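Local coordinates for periplasmic binding protein/LacI transcriptional regulator (Alkaliphilus metalliredigens, PDB 3CTP) that probably binds regulatory DNA as a repressor of the LacI family and holds D-xylulofuranose in a sugar pocket between its two lobes, at residues A[189-194]-A[205-210]; A[164-169]-A[317-322]; A[235-238]-A[242-245]. One frame throughout, in Å; residues are numbered along the deposited sequence.

Interaction 1 of 3, residues A[189-194]-A[205-210]. With XLF (beta-D-xylulofuranose), chain C.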
ATOM      1  N   LEU A 189      -3.923 -22.453   7.346  1.00  8.37           N
ATOM      2  CA  LEU A 189      -4.061 -22.670   8.793  1.00  8.53           C
ATOM      3  C   LEU A 189      -5.253 -21.888   9.347  1.00  8.99           C
ATOM      4  O   LEU A 189      -5.970 -22.383  10.234  1.00  9.66           O
ATOM      5  CB  LEU A 189      -2.758 -22.285   9.498  1.00  8.97           C
ATOM      6  CG  LEU A 189      -1.634 -23.301   9.332  1.00 14.83           C
ATOM      7  CD1 LEU A 189      -0.332 -22.704   9.862  1.00 16.66           C
ATOM      8  CD2 LEU A 189      -2.002 -24.593  10.060  1.00 15.90           C
ATOM      9  N   ARG A 190      -5.482 -20.659   8.857  1.00  7.60           N
ATOM     10  CA  ARG A 190      -6.671 -19.934   9.321  1.00  7.53           C
ATOM     11  C   ARG A 190      -7.951 -20.694   8.991  1.00  8.19           C
ATOM     12  O   ARG A 190      -8.872 -20.781   9.799  1.00  8.88           O
ATOM     13  CB  ARG A 190      -6.755 -18.515   8.708  1.00  8.93           C
ATOM     14  CG  ARG A 190      -5.603 -17.643   9.167  1.00  7.04           C
ATOM     15  CD  ARG A 190      -5.502 -16.344   8.361  1.00  8.54           C
ATOM     16  NE  ARG A 190      -4.193 -15.742   8.621  1.00  8.61           N
ATOM     17  CZ  ARG A 190      -3.667 -14.736   7.928  1.00 10.38           C
ATOM     18  NH1 ARG A 190      -4.343 -14.174   6.924  1.00 10.30           N
ATOM     19  NH2 ARG A 190      -2.448 -14.311   8.243  1.00 10.00           N
ATOM     20  N   TYR A 191      -8.002 -21.247   7.783  1.00  8.01           N
ATOM     21  CA  TYR A 191      -9.145 -22.047   7.364  1.00  8.79           C
ATOM     22  C   TYR A 191      -9.330 -23.249   8.283  1.00  9.05           C
ATOM     23  O   TYR A 191     -10.439 -23.528   8.742  1.00  9.19           O
ATOM     24  CB  TYR A 191      -8.901 -22.480   5.907  1.00  8.91           C
ATOM     25  CG  TYR A 191      -9.576 -23.743   5.479  1.00 13.55           C
ATOM     26  CD1 TYR A 191     -10.904 -23.752   5.121  1.00 13.06           C
ATOM     27  CD2 TYR A 191      -8.861 -24.914   5.376  1.00 15.83           C
ATOM     28  CE1 TYR A 191     -11.531 -24.932   4.708  1.00 14.54           C
ATOM     29  CE2 TYR A 191      -9.462 -26.089   4.960  1.00 15.90           C
ATOM     30  CZ  TYR A 191     -10.792 -26.081   4.644  1.00 15.39           C
ATOM     31  OH  TYR A 191     -11.389 -27.251   4.209  1.00 21.35           O
ATOM     32  N   LYS A 192      -8.229 -23.933   8.571  1.00  7.96           N
ATOM     33  CA  LYS A 192      -8.315 -25.141   9.390  1.00  9.14           C
ATOM     34  C   LYS A 192      -8.762 -24.795  10.819  1.00  9.39           C
ATOM     35  O   LYS A 192      -9.572 -25.519  11.424  1.00 10.15           O
ATOM     36  CB  LYS A 192      -6.951 -25.820   9.414  1.00 10.80           C
ATOM     37  CG  LYS A 192      -7.016 -27.225  10.022  1.00 26.47           C
ATOM     38  CD  LYS A 192      -8.126 -28.028   9.366  1.00 26.62           C
ATOM     39  CE  LYS A 192      -8.371 -29.346  10.093  1.00 33.43           C
ATOM     40  NZ  LYS A 192      -9.577 -30.046   9.583  1.00 40.20           N
ATOM     41  N   GLY A 193      -8.259 -23.693  11.370  1.00  8.29           N
ATOM     42  CA  GLY A 193      -8.657 -23.348  12.750  1.00  7.87           C
ATOM     43  C   GLY A 193     -10.125 -22.977  12.782  1.00  8.47           C
ATOM     44  O   GLY A 193     -10.856 -23.314  13.725  1.00 10.47           O
ATOM     45  N   PHE A 194     -10.568 -22.259  11.750  1.00  8.41           N
ATOM     46  CA  PHE A 194     -11.973 -21.831  11.689  1.00  7.78           C
ATOM     47  C   PHE A 194     -12.882 -23.052  11.566  1.00  8.86           C
ATOM     48  O   PHE A 194     -13.890 -23.171  12.281  1.00 10.40           O
ATOM     49  CB  PHE A 194     -12.126 -20.911  10.469  1.00  8.05           C
ATOM     50  CG  PHE A 194     -13.411 -20.127  10.453  1.00  7.72           C
ATOM     51  CD1 PHE A 194     -13.528 -18.949  11.168  1.00  9.29           C
ATOM     52  CD2 PHE A 194     -14.461 -20.546   9.661  1.00  8.54           C
ATOM     53  CE1 PHE A 194     -14.713 -18.187  11.118  1.00  9.30           C
ATOM     54  CE2 PHE A 194     -15.634 -19.815   9.595  1.00  9.55           C
ATOM     55  CZ  PHE A 194     -15.771 -18.633  10.333  1.00 10.12           C
ATOM     56  N   ILE A 205     -20.359 -24.974   7.652  1.00 17.47           N
ATOM     57  CA  ILE A 205     -19.852 -23.666   7.182  1.00 16.83           C
ATOM     58  C   ILE A 205     -19.724 -23.711   5.664  1.00 14.82           C
ATOM     59  O   ILE A 205     -19.404 -24.762   5.104  1.00 16.02           O
ATOM     60  CB  ILE A 205     -18.403 -23.447   7.659  1.00 18.18           C
ATOM     61  CG1 ILE A 205     -18.321 -23.439   9.182  1.00 36.17           C
ATOM     62  CG2 ILE A 205     -17.825 -22.155   7.058  1.00 33.59           C
ATOM     63  CD1 ILE A 205     -19.116 -22.325   9.808  1.00 18.37           C
ATOM     64  N   ASP A 206     -19.896 -22.572   5.004  1.00 11.23           N
ATOM     65  CA  ASP A 206     -19.688 -22.499   3.561  1.00 11.13           C
ATOM     66  C   ASP A 206     -18.354 -21.803   3.299  1.00 11.00           C
ATOM     67  O   ASP A 206     -17.928 -20.980   4.105  1.00 11.07           O
ATOM     68  CB  ASP A 206     -20.785 -21.672   2.896  1.00 11.84           C
ATOM     69  CG  ASP A 206     -22.115 -22.395   2.844  1.00 16.16           C
ATOM     70  OD1 ASP A 206     -22.120 -23.629   3.060  1.00 16.43           O
ATOM     71  OD2 ASP A 206     -23.146 -21.718   2.599  1.00 16.05           O
ATOM     72  N   PHE A 207     -17.717 -22.138   2.177  1.00 11.00           N
ATOM     73  CA  PHE A 207     -16.439 -21.544   1.789  1.00 11.92           C
ATOM     74  C   PHE A 207     -16.484 -20.989   0.380  1.00 12.77           C
ATOM     75  O   PHE A 207     -17.124 -21.573  -0.514  1.00 13.81           O
ATOM     76  CB  PHE A 207     -15.327 -22.607   1.863  1.00 12.52           C
ATOM     77  CG  PHE A 207     -15.130 -23.158   3.232  1.00 13.37           C
ATOM     78  CD1 PHE A 207     -14.410 -22.448   4.169  1.00 13.02           C
ATOM     79  CD2 PHE A 207     -15.691 -24.390   3.602  1.00 14.53           C
ATOM     80  CE1 PHE A 207     -14.250 -22.916   5.472  1.00 15.34           C
ATOM     81  CE2 PHE A 207     -15.536 -24.872   4.900  1.00 13.64           C
ATOM     82  CZ  PHE A 207     -14.814 -24.132   5.837  1.00 15.41           C
ATOM     83  N   ILE A 208     -15.782 -19.869   0.170  1.00 10.20           N
ATOM     84  CA  ILE A 208     -15.460 -19.368  -1.185  1.00  9.18           C
ATOM     85  C   ILE A 208     -13.951 -19.160  -1.187  1.00 10.66           C
ATOM     86  O   ILE A 208     -13.427 -18.586  -0.241  1.00 12.43           O
ATOM     87  CB  ILE A 208     -16.151 -18.012  -1.418  1.00 10.15           C
ATOM     88  CG1 ILE A 208     -17.667 -18.216  -1.514  1.00 11.85           C
ATOM     89  CG2 ILE A 208     -15.643 -17.316  -2.706  1.00 15.29           C
ATOM     90  CD1 ILE A 208     -18.457 -16.902  -1.602  1.00 14.04           C
ATOM     91  N   GLU A 209     -13.250 -19.647  -2.202  1.00 10.12           N
ATOM     92  CA  GLU A 209     -11.784 -19.582  -2.184  1.00  9.79           C
ATOM     93  C   GLU A 209     -11.268 -18.609  -3.216  1.00 10.28           C
ATOM     94  O   GLU A 209     -11.382 -18.853  -4.424  1.00 11.42           O
ATOM     95  CB  GLU A 209     -11.185 -20.954  -2.498  1.00 11.65           C
ATOM     96  CG  GLU A 209      -9.652 -21.016  -2.416  1.00 16.70           C
ATOM     97  CD  GLU A 209      -9.156 -22.426  -2.715  1.00 23.51           C
ATOM     98  OE1 GLU A 209      -8.968 -22.756  -3.904  1.00 22.57           O
ATOM     99  OE2 GLU A 209      -8.990 -23.215  -1.763  1.00 20.49           O
ATOM    100  N   PHE A 210     -10.676 -17.508  -2.759  1.00  9.19           N
ATOM    101  CA  PHE A 210     -10.089 -16.556  -3.704  1.00  9.08           C
ATOM    102  C   PHE A 210      -8.754 -17.115  -4.148  1.00 10.70           C
ATOM    103  O   PHE A 210      -8.055 -17.755  -3.345  1.00 12.28           O
ATOM    104  CB  PHE A 210      -9.810 -15.217  -3.003  1.00  9.81           C
ATOM    105  CG  PHE A 210     -11.013 -14.313  -2.847  1.00  8.90           C
ATOM    106  CD1 PHE A 210     -12.310 -14.774  -3.005  1.00 11.49           C
ATOM    107  CD2 PHE A 210     -10.817 -12.978  -2.500  1.00 10.26           C
ATOM    108  CE1 PHE A 210     -13.404 -13.915  -2.863  1.00  9.48           C
ATOM    109  CE2 PHE A 210     -11.915 -12.105  -2.336  1.00  9.74           C
ATOM    110  CZ  PHE A 210     -13.201 -12.579  -2.515  1.00 10.03           C
TER
HETATM  111  O4  XLF C 401      -0.543 -14.866   3.775  1.00 10.69           O
HETATM  112  C4  XLF C 401      -1.435 -14.163   4.644  1.00  9.94           C
HETATM  113  C5  XLF C 401      -2.615 -13.695   3.805  1.00  7.80           C
HETATM  114  O5  XLF C 401      -2.468 -12.276   3.674  1.00  8.98           O
HETATM  115  C3  XLF C 401      -0.797 -12.881   5.152  1.00  9.19           C
HETATM  116  O3  XLF C 401      -0.448 -12.975   6.540  1.00  9.46           O
HETATM  117  C2  XLF C 401      -1.899 -11.884   4.921  1.00  9.00           C
HETATM  118  O2  XLF C 401      -2.905 -11.982   5.950  1.00  8.32           O
HETATM  119  C1  XLF C 401      -1.390 -10.463   4.800  1.00  6.89           C
HETATM  120  O1  XLF C 401      -2.483  -9.597   4.458  1.00 10.36           O
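O2 of the bound beta-D-xylulofuranose is held by the guanidinium of R190 in segment 189-194. NH1 gives it the straighter bond, 2.8 Å from R190 NH1 to O2 with 162° at the hydrogen, while NH2 adds a weak one. NH2 also donates to the neighbouring hydroxyl, with R190 NH2 2.9 Å from O3 of the sugar. O2 lies at the edge of the guanidinium and in its plane. The side chain runs extended from CG to NE to get there; behind it, N156 takes a hydrogen bond from NE and F266 makes a cation-pi contact. E142, D267 and others bind the same sugar.

One residue further along helix 185-200, Y191 turns to strand 206-209. With CG anti to the backbone N (chi1 154°), its ring meets F207 in an edge-to-face pair, centroids 5.0 Å apart and planes at 69°. The CD1 and CE1 edge of the tyrosine does the touching, Y191 CD1 lying 3.5 Å from F207 CE1. The methyl I205 CG2 sits against the other face of F207, 3.8 Å above its plane, and also touches the edge of F194, with CE2 of that ring 4.1 Å from I205 CG2.

Helix 185-200 and strand 206-209 follow strand 175-179 in a beta-alpha-beta unit whose strands lie in the parallel sheet of the periplasmic-binding-protein-like fold. Contact between them is wholly apolar and aromatic, so van der Waals packing and the edge-to-face pair probably account for most of the hold between these two segments, whereas the sugar is held from the same helix by the R190 guanidinium.

Interaction 2 of 3, residues A[164-169]-A[317-322]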
ATOM      1  N   PHE A 164     -13.626 -17.822  14.483  1.00  9.91           N
ATOM      2  CA  PHE A 164     -14.890 -18.561  14.540  1.00 10.12           C
ATOM      3  C   PHE A 164     -15.584 -18.326  15.876  1.00  9.51           C
ATOM      4  O   PHE A 164     -16.798 -18.087  15.935  1.00  9.63           O
ATOM      5  CB  PHE A 164     -14.670 -20.077  14.411  1.00 10.74           C
ATOM      6  CG  PHE A 164     -15.945 -20.826  14.563  1.00  9.63           C
ATOM      7  CD1 PHE A 164     -16.787 -20.962  13.488  1.00 10.97           C
ATOM      8  CD2 PHE A 164     -16.362 -21.284  15.816  1.00 14.25           C
ATOM      9  CE1 PHE A 164     -18.020 -21.606  13.620  1.00 11.71           C
ATOM     10  CE2 PHE A 164     -17.607 -21.934  15.950  1.00 10.57           C
ATOM     11  CZ  PHE A 164     -18.416 -22.085  14.865  1.00 12.37           C
ATOM     12  N   ASP A 165     -14.810 -18.462  16.951  1.00 10.47           N
ATOM     13  CA  ASP A 165     -15.391 -18.368  18.309  1.00 10.88           C
ATOM     14  C   ASP A 165     -16.064 -17.003  18.463  1.00 11.33           C
ATOM     15  O   ASP A 165     -17.128 -16.887  19.089  1.00 13.00           O
ATOM     16  CB  ASP A 165     -14.303 -18.500  19.380  1.00 12.79           C
ATOM     17  CG  ASP A 165     -13.782 -19.919  19.516  1.00 19.02           C
ATOM     18  OD1 ASP A 165     -14.429 -20.846  18.987  1.00 19.48           O
ATOM     19  OD2 ASP A 165     -12.736 -20.081  20.159  1.00 21.16           O
ATOM     20  N   HIS A 166     -15.465 -15.963  17.882  1.00  9.98           N
ATOM     21  CA  HIS A 166     -16.051 -14.620  18.030  1.00 10.41           C
ATOM     22  C   HIS A 166     -17.382 -14.523  17.277  1.00 10.37           C
ATOM     23  O   HIS A 166     -18.384 -14.045  17.824  1.00 11.04           O
ATOM     24  CB  HIS A 166     -15.047 -13.554  17.574  1.00 10.17           C
ATOM     25  CG  HIS A 166     -15.555 -12.151  17.686  1.00 13.24           C
ATOM     26  ND1 HIS A 166     -15.855 -11.559  18.896  1.00 14.01           N
ATOM     27  CD2 HIS A 166     -15.787 -11.214  16.734  1.00 16.42           C
ATOM     28  CE1 HIS A 166     -16.285 -10.319  18.679  1.00 12.38           C
ATOM     29  NE2 HIS A 166     -16.235 -10.083  17.376  1.00 17.40           N
ATOM     30  N   LEU A 167     -17.419 -14.978  16.024  1.00  8.12           N
ATOM     31  CA  LEU A 167     -18.682 -14.937  15.285  1.00  9.25           C
ATOM     32  C   LEU A 167     -19.741 -15.759  16.013  1.00 10.84           C
ATOM     33  O   LEU A 167     -20.888 -15.341  16.155  1.00 12.38           O
ATOM     34  CB  LEU A 167     -18.535 -15.474  13.869  1.00  9.63           C
ATOM     35  CG  LEU A 167     -17.705 -14.565  12.966  1.00 10.73           C
ATOM     36  CD1 LEU A 167     -17.651 -15.207  11.595  1.00 12.37           C
ATOM     37  CD2 LEU A 167     -18.318 -13.167  12.870  1.00 13.41           C
ATOM     38  N   TYR A 168     -19.381 -16.951  16.452  1.00 10.15           N
ATOM     39  CA  TYR A 168     -20.353 -17.833  17.135  1.00 11.46           C
ATOM     40  C   TYR A 168     -20.883 -17.194  18.440  1.00 12.19           C
ATOM     41  O   TYR A 168     -22.106 -17.203  18.733  1.00 13.31           O
ATOM     42  CB  TYR A 168     -19.688 -19.201  17.391  1.00 12.29           C
ATOM     43  CG  TYR A 168     -20.666 -20.288  17.829  1.00 13.73           C
ATOM     44  CD1 TYR A 168     -21.337 -21.062  16.891  1.00 15.48           C
ATOM     45  CD2 TYR A 168     -20.925 -20.494  19.159  1.00 17.12           C
ATOM     46  CE1 TYR A 168     -22.254 -22.064  17.292  1.00 16.32           C
ATOM     47  CE2 TYR A 168     -21.826 -21.478  19.559  1.00 16.95           C
ATOM     48  CZ  TYR A 168     -22.477 -22.248  18.623  1.00 20.32           C
ATOM     49  OH  TYR A 168     -23.376 -23.226  19.034  1.00 19.52           O
ATOM     50  N   GLU A 169     -19.975 -16.598  19.210  1.00 12.44           N
ATOM     51  CA  GLU A 169     -20.349 -15.940  20.474  1.00 12.64           C
ATOM     52  C   GLU A 169     -21.315 -14.796  20.196  1.00 13.79           C
ATOM     53  O   GLU A 169     -22.211 -14.529  21.016  1.00 14.84           O
ATOM     54  CB  GLU A 169     -19.111 -15.398  21.191  1.00 14.87           C
ATOM     55  CG  GLU A 169     -19.423 -14.408  22.329  1.00 48.07           C
ATOM     56  CD  GLU A 169     -18.299 -13.396  22.580  1.00 29.13           C
ATOM     57  OE1 GLU A 169     -17.359 -13.318  21.755  1.00 51.65           O
ATOM     58  OE2 GLU A 169     -18.362 -12.674  23.599  1.00 51.81           O
ATOM     59  N   LEU A 317      -7.687 -10.974  19.252  1.00 11.60           N
ATOM     60  CA  LEU A 317      -8.877 -10.392  18.642  1.00 11.62           C
ATOM     61  C   LEU A 317      -8.928  -8.888  18.874  1.00 10.90           C
ATOM     62  O   LEU A 317      -8.693  -8.419  20.007  1.00 13.19           O
ATOM     63  CB  LEU A 317     -10.103 -11.041  19.287  1.00 13.65           C
ATOM     64  CG  LEU A 317     -11.437 -10.415  18.922  1.00 15.79           C
ATOM     65  CD1 LEU A 317     -11.736 -10.793  17.482  1.00 15.43           C
ATOM     66  CD2 LEU A 317     -12.503 -10.981  19.854  1.00 17.78           C
ATOM     67  N   ILE A 318      -9.222  -8.132  17.811  1.00  9.47           N
ATOM     68  CA  ILE A 318      -9.430  -6.681  17.924  1.00 10.94           C
ATOM     69  C   ILE A 318     -10.891  -6.417  17.558  1.00 11.62           C
ATOM     70  O   ILE A 318     -11.281  -6.540  16.387  1.00 10.93           O
ATOM     71  CB  ILE A 318      -8.527  -5.896  16.947  1.00 12.64           C
ATOM     72  CG1 ILE A 318      -7.059  -6.290  17.117  1.00 16.64           C
ATOM     73  CG2 ILE A 318      -8.758  -4.368  17.097  1.00 18.42           C
ATOM     74  CD1 ILE A 318      -6.476  -5.958  18.455  1.00 19.68           C
ATOM     75  N   GLU A 319     -11.727  -6.121  18.550  1.00 12.38           N
ATOM     76  CA  GLU A 319     -13.158  -5.950  18.286  1.00 13.07           C
ATOM     77  C   GLU A 319     -13.428  -4.521  17.861  1.00 13.24           C
ATOM     78  O   GLU A 319     -13.058  -3.596  18.575  1.00 14.05           O
ATOM     79  CB  GLU A 319     -13.984  -6.243  19.558  1.00 15.26           C
ATOM     80  CG  GLU A 319     -14.084  -7.696  19.932  1.00 22.91           C
ATOM     81  CD  GLU A 319     -15.132  -7.918  21.031  1.00 28.40           C
ATOM     82  OE1 GLU A 319     -16.345  -7.664  20.788  1.00 26.53           O
ATOM     83  OE2 GLU A 319     -14.728  -8.346  22.131  1.00 32.13           O
ATOM     84  N   ARG A 320     -14.057  -4.347  16.696  1.00 10.70           N
ATOM     85  CA  ARG A 320     -14.435  -3.033  16.220  1.00 11.15           C
ATOM     86  C   ARG A 320     -15.914  -3.030  15.839  1.00 12.62           C
ATOM     87  O   ARG A 320     -16.727  -3.605  16.564  1.00 14.73           O
ATOM     88  CB  ARG A 320     -13.548  -2.596  15.066  1.00 11.27           C
ATOM     89  CG  ARG A 320     -12.066  -2.565  15.429  1.00 11.73           C
ATOM     90  CD  ARG A 320     -11.312  -1.756  14.402  1.00 13.00           C
ATOM     91  NE  ARG A 320      -9.897  -1.585  14.725  1.00 13.76           N
ATOM     92  CZ  ARG A 320      -8.907  -2.112  14.007  1.00 13.15           C
ATOM     93  NH1 ARG A 320      -9.167  -2.892  12.948  1.00 11.90           N
ATOM     94  NH2 ARG A 320      -7.655  -1.852  14.347  1.00 14.34           N
ATOM     95  N   GLU A 321     -16.274  -2.354  14.751  1.00 11.04           N
ATOM     96  CA  GLU A 321     -17.689  -2.049  14.510  1.00 12.07           C
ATOM     97  C   GLU A 321     -18.409  -3.012  13.572  1.00 12.26           C
ATOM     98  O   GLU A 321     -19.642  -2.950  13.450  1.00 12.83           O
ATOM     99  CB  GLU A 321     -17.843  -0.612  13.977  1.00 14.68           C
ATOM    100  CG  GLU A 321     -17.462   0.499  14.966  1.00 23.43           C
ATOM    101  CD  GLU A 321     -17.332   1.873  14.291  1.00 29.76           C
ATOM    102  OE1 GLU A 321     -17.029   1.942  13.077  1.00 25.69           O
ATOM    103  OE2 GLU A 321     -17.527   2.897  14.979  1.00 30.49           O
ATOM    104  N   THR A 322     -17.670  -3.911  12.906  1.00  9.92           N
ATOM    105  CA  THR A 322     -18.335  -4.848  11.995  1.00  8.23           C
ATOM    106  C   THR A 322     -18.848  -6.133  12.659  1.00  9.72           C
ATOM    107  O   THR A 322     -19.386  -7.022  11.980  1.00 10.03           O
ATOM    108  CB  THR A 322     -17.415  -5.232  10.825  1.00  9.03           C
ATOM    109  OG1 THR A 322     -16.227  -5.788  11.368  1.00 10.38           O
ATOM    110  CG2 THR A 322     -17.043  -3.982  10.014  1.00 10.27           C
TER
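H166, on helix 156-169, meets L317 and E319 where strand 311-318 gives way to the loop leading to the C-terminus. In this two-lobed periplasmic-binding-protein-like fold, that strand belongs to the mixed sheet, while the helix packs beside the four-stranded parallel sheet, so the contact ties a helix of one sheet to the tail of a strand from the other.

The imidazole leaves the helix with CG anti to the backbone N (chi1 180°), which carries it straight out to the strand. L317 lies over one face of the ring: CD1 is 4.2 Å from the H166 ring centroid and only 19° off the ring normal, a CH-pi contact.

E319 comes to the ring's edge instead. Its OE1 is 3.4 Å from H166 CE1, near the ring plane, while the carboxylate is turned 63° from the imidazole. This is not an ion pair: H166 NE2 is 4.2 Å from E319 OE1 and is hydrogen-bonded to T323 OG1, a bond that is likely to help fix the rotation of the ring.

Next in the helix, L167 points elsewhere, packing on F194 and on I264 of the parallel sheet. That leaves the other nitrogen of the imidazole, which faces the second leucine methyl: L317 CD2 stands 3.5 Å from H166 ND1, and ND1 is buried there without a polar partner anywhere in the model.

Interaction 3 of 3, residues A[235-238]-A[242-245]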
ATOM      1  N   ILE A 235     -19.324 -13.424   8.285  1.00  9.56           N
ATOM      2  CA  ILE A 235     -18.346 -13.803   7.266  1.00  8.59           C
ATOM      3  C   ILE A 235     -16.962 -13.575   7.841  1.00  8.72           C
ATOM      4  O   ILE A 235     -16.689 -12.483   8.368  1.00  8.80           O
ATOM      5  CB  ILE A 235     -18.495 -12.897   6.029  1.00  9.28           C
ATOM      6  CG1 ILE A 235     -19.904 -13.017   5.449  1.00 11.40           C
ATOM      7  CG2 ILE A 235     -17.475 -13.311   4.945  1.00 11.03           C
ATOM      8  CD1 ILE A 235     -20.181 -12.009   4.343  1.00 13.80           C
ATOM      9  N   PHE A 236     -16.093 -14.582   7.737  1.00  7.35           N
ATOM     10  CA  PHE A 236     -14.683 -14.426   8.088  1.00  6.77           C
ATOM     11  C   PHE A 236     -13.920 -14.348   6.769  1.00  8.71           C
ATOM     12  O   PHE A 236     -14.015 -15.267   5.951  1.00  7.95           O
ATOM     13  CB  PHE A 236     -14.212 -15.660   8.905  1.00  7.07           C
ATOM     14  CG  PHE A 236     -12.711 -15.734   9.150  1.00  8.50           C
ATOM     15  CD1 PHE A 236     -11.977 -14.597   9.444  1.00  8.28           C
ATOM     16  CD2 PHE A 236     -12.059 -16.984   9.141  1.00  7.80           C
ATOM     17  CE1 PHE A 236     -10.591 -14.681   9.669  1.00  8.51           C
ATOM     18  CE2 PHE A 236     -10.663 -17.080   9.359  1.00  7.87           C
ATOM     19  CZ  PHE A 236      -9.937 -15.926   9.648  1.00  8.80           C
ATOM     20  N   VAL A 237     -13.199 -13.245   6.558  1.00  7.46           N
ATOM     21  CA  VAL A 237     -12.417 -13.083   5.332  1.00  6.83           C
ATOM     22  C   VAL A 237     -10.934 -13.204   5.648  1.00  7.38           C
ATOM     23  O   VAL A 237     -10.462 -12.707   6.674  1.00  8.58           O
ATOM     24  CB  VAL A 237     -12.687 -11.713   4.668  1.00  8.55           C
ATOM     25  CG1 VAL A 237     -12.027 -11.687   3.283  1.00  9.27           C
ATOM     26  CG2 VAL A 237     -14.193 -11.458   4.544  1.00  8.59           C
ATOM     27  N   PHE A 238     -10.195 -13.877   4.772  1.00  7.32           N
ATOM     28  CA  PHE A 238      -8.829 -14.292   5.113  1.00  7.64           C
ATOM     29  C   PHE A 238      -7.855 -13.170   5.430  1.00  8.14           C
ATOM     30  O   PHE A 238      -6.837 -13.419   6.092  1.00  8.86           O
ATOM     31  CB  PHE A 238      -8.244 -15.215   4.020  1.00  7.82           C
ATOM     32  CG  PHE A 238      -8.004 -14.526   2.688  1.00  6.99           C
ATOM     33  CD1 PHE A 238      -6.749 -13.990   2.387  1.00  7.91           C
ATOM     34  CD2 PHE A 238      -9.001 -14.478   1.721  1.00  8.09           C
ATOM     35  CE1 PHE A 238      -6.547 -13.386   1.164  1.00  7.59           C
ATOM     36  CE2 PHE A 238      -8.794 -13.886   0.487  1.00  7.37           C
ATOM     37  CZ  PHE A 238      -7.556 -13.342   0.210  1.00  9.57           C
ATOM     38  N   ALA A 242      -8.707  -7.996   1.674  1.00  8.15           N
ATOM     39  CA  ALA A 242      -9.786  -8.726   0.995  1.00  7.27           C
ATOM     40  C   ALA A 242     -11.139  -8.397   1.656  1.00  7.65           C
ATOM     41  O   ALA A 242     -12.164  -8.237   0.993  1.00  9.83           O
ATOM     42  CB  ALA A 242      -9.500 -10.232   1.051  1.00  8.58           C
ATOM     43  N   ALA A 243     -11.158  -8.294   2.981  1.00  7.54           N
ATOM     44  CA  ALA A 243     -12.429  -7.948   3.664  1.00  7.26           C
ATOM     45  C   ALA A 243     -12.951  -6.594   3.185  1.00  8.40           C
ATOM     46  O   ALA A 243     -14.159  -6.403   3.048  1.00  9.78           O
ATOM     47  CB  ALA A 243     -12.232  -7.891   5.199  1.00  8.65           C
ATOM     48  N   ALA A 244     -12.046  -5.636   2.981  1.00  9.53           N
ATOM     49  CA  ALA A 244     -12.455  -4.318   2.501  1.00  8.55           C
ATOM     50  C   ALA A 244     -13.161  -4.439   1.157  1.00  8.67           C
ATOM     51  O   ALA A 244     -14.143  -3.704   0.892  1.00  9.71           O
ATOM     52  CB  ALA A 244     -11.210  -3.404   2.347  1.00  9.82           C
ATOM     53  N   THR A 245     -12.663  -5.329   0.297  1.00 10.19           N
ATOM     54  CA  THR A 245     -13.301  -5.479  -1.029  1.00 11.52           C
ATOM     55  C   THR A 245     -14.681  -6.117  -0.887  1.00 11.45           C
ATOM     56  O   THR A 245     -15.638  -5.752  -1.582  1.00 11.72           O
ATOM     57  CB  THR A 245     -12.457  -6.330  -2.023  1.00 13.26           C
ATOM     58  OG1 THR A 245     -12.449  -7.716  -1.593  1.00 14.47           O
ATOM     59  CG2 THR A 245     -11.052  -5.771  -2.102  1.00 12.53           C
TER
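The turn from strand 234-237 into helix 240-252 is a beta-to-alpha connection on the sugar side of the parallel sheet, and V237 with F238 packs against A242 and A243 across it. CG1 of V237, anti to the backbone N (chi1 -171°), reaches into the start of the helix: V237 CG1 is 3.7 Å from the methyl A242 CB and 3.5 Å from the backbone A243 N. Its branch point does the rest, with V237 CB 3.9 Å from A243 CB and CG2 set against the same alanine.

F238 follows a different course. Its ring stem is wedged over the main chain, flanked by both N and C (chi1 67°), and this swings the ring over A242. The alanine methyl lies over one ring face as a CH-pi contact, A242 CB being 4.1 Å from the F238 centroid and 28° off the normal.

Strand 234-237 and helix 240-252 open a beta-alpha-beta unit that closes with strand 262-264, and the small alanines are consistent with the close approach, V237 CA to A243 CA being 5.4 Å. Cutting V237 back to an alanine removes both methyls and is likely to leave a gap beside A242 and A243, with the first turn of the helix less firmly seated on the strand.

N239, which binds the sugar through ND2, accepts a hydrogen bond from A242 N through OD1. Farther along, T245 OG1 donates to A242 O, 2.7 Å away and in the carbonyl plane on a lone pair. A244 and T245 also pack on L274 of the second subunit, while the F238 side chain comes within about 4 Å of the sugar.

In the fold
All three interactions fall in the sugar-binding domain, and along the chain both interaction 1 and interaction 3 are nested inside the loop closed by interaction 2. Interactions 1 and 3 have centres about 11 Å apart and share the parallel sheet: F194 CD1 is 3.2 Å from F236 CD2, and R190 NH1 makes a weak hydrogen bond to F238 O, so the sugar-binding arginine also touches the turn of interaction 3. Interaction 2 joins interaction 1 through F164 CA, 3.4 Å from F194 CE1, and interaction 3 through L167 CD1, 4.1 Å from I235 N. Interactions 1 and 3 supply residues at the xylulofuranose; interaction 2 packs away from it.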